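Local coordinates for protein B-agarase (Agarivorans gilvus, PDB 5Z6P) that hydrolyses agar polysaccharides as an agarase of glycoside hydrolase family 50, at residues A[302-316]-A[712-726]. Numbering follows the deposited sequence.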
loop_
_atom_site.group_PDB
_atom_site.type_symbol
_atom_site.label_atom_id
_atom_site.label_comp_id
_atom_site.label_asym_id
_atom_site.label_seq_id
_atom_site.Cartn_x
_atom_site.Cartn_y
_atom_site.Cartn_z
ATOM N N ALA A 302 -4.058 16.213 10.685
ATOM C CA ALA A 302 -4.435 14.838 11.067
ATOM C C ALA A 302 -3.282 13.846 10.991
ATOM O O ALA A 302 -2.803 13.542 9.912
ATOM C CB ALA A 302 -5.592 14.343 10.195
ATOM N N THR A 303 -2.848 13.327 12.137
ATOM C CA THR A 303 -1.845 12.263 12.136
ATOM C C THR A 303 -2.372 11.077 12.933
ATOM O O THR A 303 -2.996 11.250 13.979
ATOM C CB THR A 303 -0.477 12.726 12.722
ATOM O OG1 THR A 303 -0.663 13.239 14.049
ATOM C CG2 THR A 303 0.148 13.813 11.837
ATOM N N GLY A 304 -2.129 9.873 12.428
ATOM C CA GLY A 304 -2.654 8.674 13.059
ATOM C C GLY A 304 -2.411 7.423 12.245
ATOM O O GLY A 304 -1.793 7.488 11.190
ATOM N N LEU A 305 -2.919 6.297 12.735
ATOM C CA LEU A 305 -2.656 4.991 12.142
ATOM C C LEU A 305 -3.930 4.341 11.603
ATOM O O LEU A 305 -5.015 4.551 12.124
ATOM C CB LEU A 305 -2.020 4.056 13.173
ATOM C CG LEU A 305 -0.909 4.641 14.060
ATOM C CD1 LEU A 305 -0.431 3.604 15.078
ATOM C CD2 LEU A 305 0.250 5.144 13.221
ATOM N N ASP A 306 -3.773 3.566 10.545
ATOM C CA ASP A 306 -4.860 2.804 9.979
ATOM C C ASP A 306 -5.007 1.437 10.657
ATOM O O ASP A 306 -4.090 0.964 11.322
ATOM C CB ASP A 306 -4.640 2.606 8.485
ATOM C CG ASP A 306 -4.604 3.906 7.723
ATOM O OD1 ASP A 306 -5.329 4.864 8.084
ATOM O OD2 ASP A 306 -3.818 3.952 6.766
ATOM N N ILE A 307 -6.165 0.816 10.454
ATOM C CA ILE A 307 -6.458 -0.539 10.918
ATOM C C ILE A 307 -6.339 -0.638 12.442
ATOM O O ILE A 307 -5.460 -1.293 12.966
ATOM C CB ILE A 307 -5.538 -1.575 10.256
ATOM C CG1 ILE A 307 -5.439 -1.326 8.747
ATOM C CG2 ILE A 307 -6.036 -2.998 10.551
ATOM C CD1 ILE A 307 -6.664 -1.770 7.955
ATOM N N ILE A 308 -7.239 0.029 13.149
ATOM C CA ILE A 308 -7.289 -0.082 14.592
ATOM C C ILE A 308 -8.433 -1.037 14.946
ATOM O O ILE A 308 -9.519 -0.647 15.344
ATOM C CB ILE A 308 -7.428 1.297 15.240
ATOM C CG1 ILE A 308 -6.285 2.183 14.717
ATOM C CG2 ILE A 308 -7.361 1.181 16.760
ATOM C CD1 ILE A 308 -6.416 3.618 15.014
ATOM N N ARG A 309 -8.130 -2.317 14.783
ATOM C CA ARG A 309 -9.103 -3.392 14.863
ATOM C C ARG A 309 -8.319 -4.699 14.811
ATOM O O ARG A 309 -7.107 -4.678 14.545
ATOM C CB ARG A 309 -10.112 -3.308 13.716
ATOM C CG ARG A 309 -9.504 -3.532 12.335
ATOM C CD ARG A 309 -10.547 -3.382 11.225
ATOM N NE ARG A 309 -10.075 -3.902 9.947
ATOM C CZ ARG A 309 -10.712 -3.721 8.791
ATOM N NH1 ARG A 309 -11.851 -3.036 8.766
ATOM N NH2 ARG A 309 -10.217 -4.219 7.669
ATOM N N LEU A 310 -8.997 -5.823 15.051
ATOM C CA LEU A 310 -8.319 -7.117 15.106
ATOM C C LEU A 310 -8.447 -7.923 13.810
ATOM O O LEU A 310 -7.665 -8.830 13.560
ATOM C CB LEU A 310 -8.855 -7.957 16.258
ATOM C CG LEU A 310 -8.569 -7.507 17.682
ATOM C CD1 LEU A 310 -8.757 -8.674 18.625
ATOM C CD2 LEU A 310 -7.183 -6.899 17.820
ATOM N N ALA A 311 -9.424 -7.559 12.988
ATOM C CA ALA A 311 -9.832 -8.377 11.849
ATOM C C ALA A 311 -8.721 -8.688 10.854
ATOM O O ALA A 311 -8.817 -9.656 10.109
ATOM C CB ALA A 311 -10.987 -7.698 11.128
ATOM N N ASN A 312 -7.672 -7.871 10.822
ATOM C CA ASN A 312 -6.596 -8.097 9.865
ATOM C C ASN A 312 -5.391 -8.846 10.468
ATOM O O ASN A 312 -4.388 -9.033 9.781
ATOM C CB ASN A 312 -6.113 -6.759 9.252
ATOM C CG ASN A 312 -7.132 -6.122 8.295
ATOM O OD1 ASN A 312 -8.305 -5.990 8.608
ATOM N ND2 ASN A 312 -6.657 -5.706 7.135
ATOM N N THR A 313 -5.504 -9.292 11.724
ATOM C CA THR A 313 -4.416 -9.980 12.431
ATOM C C THR A 313 -4.417 -11.531 12.293
ATOM O O THR A 313 -3.479 -12.205 12.699
ATOM C CB THR A 313 -4.442 -9.619 13.945
ATOM O OG1 THR A 313 -5.651 -10.099 14.555
ATOM C CG2 THR A 313 -4.381 -8.107 14.124
ATOM N N SER A 314 -5.451 -12.099 11.703
ATOM C CA SER A 314 -5.515 -13.550 11.607
ATOM C C SER A 314 -4.595 -14.093 10.514
ATOM O O SER A 314 -4.308 -13.422 9.534
ATOM C CB SER A 314 -6.951 -14.005 11.372
ATOM O OG SER A 314 -7.288 -13.926 10.005
ATOM N N THR A 315 -4.114 -15.310 10.728
ATOM C CA THR A 315 -3.217 -15.989 9.814
ATOM C C THR A 315 -3.667 -17.461 9.629
ATOM O O THR A 315 -4.275 -18.051 10.521
ATOM C CB THR A 315 -1.758 -15.906 10.339
ATOM O OG1 THR A 315 -0.845 -16.340 9.334
ATOM C CG2 THR A 315 -1.577 -16.754 11.612
ATOM N N ILE A 316 -3.374 -18.046 8.476
ATOM C CA ILE A 316 -3.783 -19.415 8.184
ATOM C C ILE A 316 -2.954 -20.428 8.992
ATOM O O ILE A 316 -1.723 -20.371 8.990
ATOM C CB ILE A 316 -3.657 -19.717 6.677
ATOM C CG1 ILE A 316 -4.724 -18.946 5.894
ATOM C CG2 ILE A 316 -3.759 -21.212 6.403
ATOM C CD1 ILE A 316 -6.145 -19.450 6.104
ATOM N N ALA A 712 -1.743 12.913 7.285
ATOM C CA ALA A 712 -1.167 11.684 6.751
ATOM C C ALA A 712 -1.394 10.517 7.725
ATOM O O ALA A 712 -1.121 10.617 8.921
ATOM C CB ALA A 712 0.346 11.857 6.448
ATOM N N HIS A 713 -1.930 9.424 7.196
ATOM C CA HIS A 713 -2.239 8.253 8.000
ATOM C C HIS A 713 -1.323 7.091 7.625
ATOM O O HIS A 713 -1.105 6.817 6.451
ATOM C CB HIS A 713 -3.698 7.845 7.841
ATOM C CG HIS A 713 -4.673 8.883 8.293
ATOM N ND1 HIS A 713 -5.976 8.927 7.847
ATOM C CD2 HIS A 713 -4.533 9.929 9.143
ATOM C CE1 HIS A 713 -6.600 9.936 8.416
ATOM N NE2 HIS A 713 -5.751 10.563 9.205
ATOM N N TYR A 714 -0.812 6.414 8.650
ATOM C CA TYR A 714 0.182 5.375 8.505
ATOM C C TYR A 714 -0.457 3.979 8.526
ATOM O O TYR A 714 -1.244 3.643 9.407
ATOM C CB TYR A 714 1.247 5.503 9.614
ATOM C CG TYR A 714 2.340 4.454 9.549
ATOM C CD1 TYR A 714 2.133 3.170 10.053
ATOM C CD2 TYR A 714 3.561 4.730 8.973
ATOM C CE1 TYR A 714 3.105 2.213 9.982
ATOM C CE2 TYR A 714 4.548 3.770 8.899
ATOM C CZ TYR A 714 4.313 2.512 9.417
ATOM O OH TYR A 714 5.266 1.543 9.334
ATOM N N PHE A 715 -0.097 3.169 7.540
ATOM C CA PHE A 715 -0.635 1.812 7.437
ATOM C C PHE A 715 0.472 0.859 7.891
ATOM O O PHE A 715 1.375 0.584 7.122
ATOM C CB PHE A 715 -1.083 1.518 5.995
ATOM C CG PHE A 715 -1.951 0.285 5.845
ATOM C CD1 PHE A 715 -1.407 -0.980 5.949
ATOM C CD2 PHE A 715 -3.299 0.397 5.569
ATOM C CE1 PHE A 715 -2.194 -2.121 5.797
ATOM C CE2 PHE A 715 -4.092 -0.741 5.414
ATOM C CZ PHE A 715 -3.528 -2.000 5.523
ATOM N N GLN A 716 0.398 0.312 9.102
ATOM C CA GLN A 716 -0.792 0.203 9.927
ATOM C C GLN A 716 -0.371 0.096 11.406
ATOM O O GLN A 716 0.813 0.046 11.707
ATOM C CB GLN A 716 -1.610 -1.036 9.518
ATOM C CG GLN A 716 -0.763 -2.306 9.595
ATOM C CD GLN A 716 -1.495 -3.590 9.211
ATOM O OE1 GLN A 716 -2.694 -3.586 8.978
ATOM N NE2 GLN A 716 -0.755 -4.701 9.156
ATOM N N TYR A 717 -1.349 0.066 12.308
ATOM C CA TYR A 717 -1.118 -0.028 13.755
ATOM C C TYR A 717 -0.235 -1.238 14.107
ATOM O O TYR A 717 0.814 -1.098 14.724
ATOM C CB TYR A 717 -2.452 -0.136 14.472
ATOM C CG TYR A 717 -2.448 -0.107 15.987
ATOM C CD1 TYR A 717 -1.392 0.443 16.704
ATOM C CD2 TYR A 717 -3.530 -0.613 16.697
ATOM C CE1 TYR A 717 -1.406 0.488 18.075
ATOM C CE2 TYR A 717 -3.557 -0.583 18.075
ATOM C CZ TYR A 717 -2.484 -0.020 18.765
ATOM O OH TYR A 717 -2.489 0.030 20.141
ATOM N N ILE A 718 -0.675 -2.408 13.660
ATOM C CA ILE A 718 -0.110 -3.706 14.057
ATOM C C ILE A 718 0.712 -4.336 12.934
ATOM O O ILE A 718 0.290 -4.313 11.786
ATOM C CB ILE A 718 -1.248 -4.676 14.472
ATOM C CG1 ILE A 718 -2.117 -4.042 15.569
ATOM C CG2 ILE A 718 -0.710 -6.038 14.893
ATOM C CD1 ILE A 718 -3.509 -4.611 15.637
ATOM N N ASP A 719 1.884 -4.884 13.257
ATOM C CA ASP A 719 2.609 -5.752 12.326
ATOM C C ASP A 719 1.658 -6.725 11.591
ATOM O O ASP A 719 0.719 -7.238 12.206
ATOM C CB ASP A 719 3.674 -6.571 13.082
ATOM C CG ASP A 719 5.074 -5.963 13.004
ATOM O OD1 ASP A 719 5.271 -4.995 12.242
ATOM O OD2 ASP A 719 5.987 -6.486 13.693
ATOM N N SER A 720 1.898 -6.974 10.300
ATOM C CA SER A 720 1.306 -8.139 9.634
ATOM C C SER A 720 1.759 -9.414 10.341
ATOM O O SER A 720 2.859 -9.446 10.872
ATOM C CB SER A 720 1.728 -8.257 8.165
ATOM O OG SER A 720 1.521 -7.085 7.412
ATOM N N PRO A 721 0.944 -10.485 10.291
ATOM C CA PRO A 721 1.472 -11.785 10.734
ATOM C C PRO A 721 2.649 -12.186 9.866
ATOM O O PRO A 721 2.623 -11.906 8.680
ATOM C CB PRO A 721 0.294 -12.748 10.538
ATOM C CG PRO A 721 -0.906 -11.889 10.457
ATOM C CD PRO A 721 -0.461 -10.577 9.874
ATOM N N ILE A 722 3.666 -12.812 10.449
ATOM C CA ILE A 722 4.876 -13.173 9.704
ATOM C C ILE A 722 4.539 -14.229 8.661
ATOM O O ILE A 722 5.166 -14.314 7.603
ATOM C CB ILE A 722 6.002 -13.678 10.663
ATOM C CG1 ILE A 722 6.467 -12.532 11.567
ATOM C CG2 ILE A 722 7.188 -14.243 9.889
ATOM C CD1 ILE A 722 7.437 -12.935 12.650
ATOM N N THR A 723 3.508 -15.012 8.960
ATOM C CA THR A 723 3.003 -16.040 8.053
ATOM C C THR A 723 1.923 -15.494 7.111
ATOM O O THR A 723 1.339 -16.226 6.336
ATOM C CB THR A 723 2.424 -17.225 8.857
ATOM O OG1 THR A 723 1.672 -16.706 9.951
ATOM C CG2 THR A 723 3.540 -18.112 9.407
ATOM N N GLY A 724 1.654 -14.204 7.197
ATOM C CA GLY A 724 0.691 -13.591 6.300
ATOM C C GLY A 724 -0.744 -13.487 6.788
ATOM O O GLY A 724 -1.270 -14.394 7.443
ATOM N N ARG A 725 -1.362 -12.351 6.464
ATOM C CA ARG A 725 -2.798 -12.149 6.587
ATOM C C ARG A 725 -3.534 -13.239 5.857
ATOM O O ARG A 725 -3.230 -13.505 4.705
ATOM C CB ARG A 725 -3.227 -10.811 5.991
ATOM C CG ARG A 725 -3.243 -9.680 6.933
ATOM C CD ARG A 725 -4.040 -8.524 6.341
ATOM N NE ARG A 725 -5.452 -8.848 6.280
ATOM C CZ ARG A 725 -6.293 -8.409 5.348
ATOM N NH1 ARG A 725 -5.865 -7.626 4.358
ATOM N NH2 ARG A 725 -7.569 -8.770 5.408
ATOM N N SER A 726 -4.526 -13.830 6.517
ATOM C CA SER A 726 -5.308 -14.926 5.943
ATOM C C SER A 726 -5.883 -14.595 4.582
ATOM O O SER A 726 -5.751 -15.370 3.637
ATOM C CB SER A 726 -6.454 -15.314 6.884
ATOM O OG SER A 726 -5.959 -15.674 8.145
HETATM O O HOH W 1 -6.586 6.664 6.326
HETATM O O HOH W 2 -3.003 -2.751 12.400
HETATM O O HOH W 3 -3.754 -5.300 7.021
HETATM O O HOH W 4 -2.128 -7.557 8.853
HETATM O O HOH W 5 -1.837 -16.764 6.155
#
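D306 and Y717 meet just beyond two neighbouring parallel strands, 299-305 and 709-714, of what is, as in related glycosidases, probably a (beta/alpha)8 barrel. D306 continues the ladder: its N donates to Y714 O (2.8 Å), and its O accepts from Y717 N (3.0 Å), a bond made after the chain has turned through the cis peptide between F715 and Q716. A short acid suits this spot because OD1 can accept hydrogen bonds from N435 N and from a water that also bonds H713 ND1. OD2 lies at the edge of the F715 ring, near its plane. The carboxylate stands almost perpendicular to the H713 ring, 86° between planes.

Y717 combines a broad apolar ring with a polar end. With CG anti to the backbone N (chi1 -174°), its CD1 packs on L305 CD1 (3.7 Å) and CD2 nears I308 CG2, while OH bonds R424 NH1.

Farther along the loops, the N312 amide stacks on the R725 guanidinium, planes 25° apart, with ND2 3.3 Å above its centre. R309 holds OD1 side-on through NE and NH2, fixing the amide's rotation, and D728 pairs with R725 NH1. Near the end of the contact, small hydroxyl residues fit closely: S314 OG and S726 OG share a hydrogen bond of 2.9 Å, and T315 OG1 donates to G724 O at 2.7 Å.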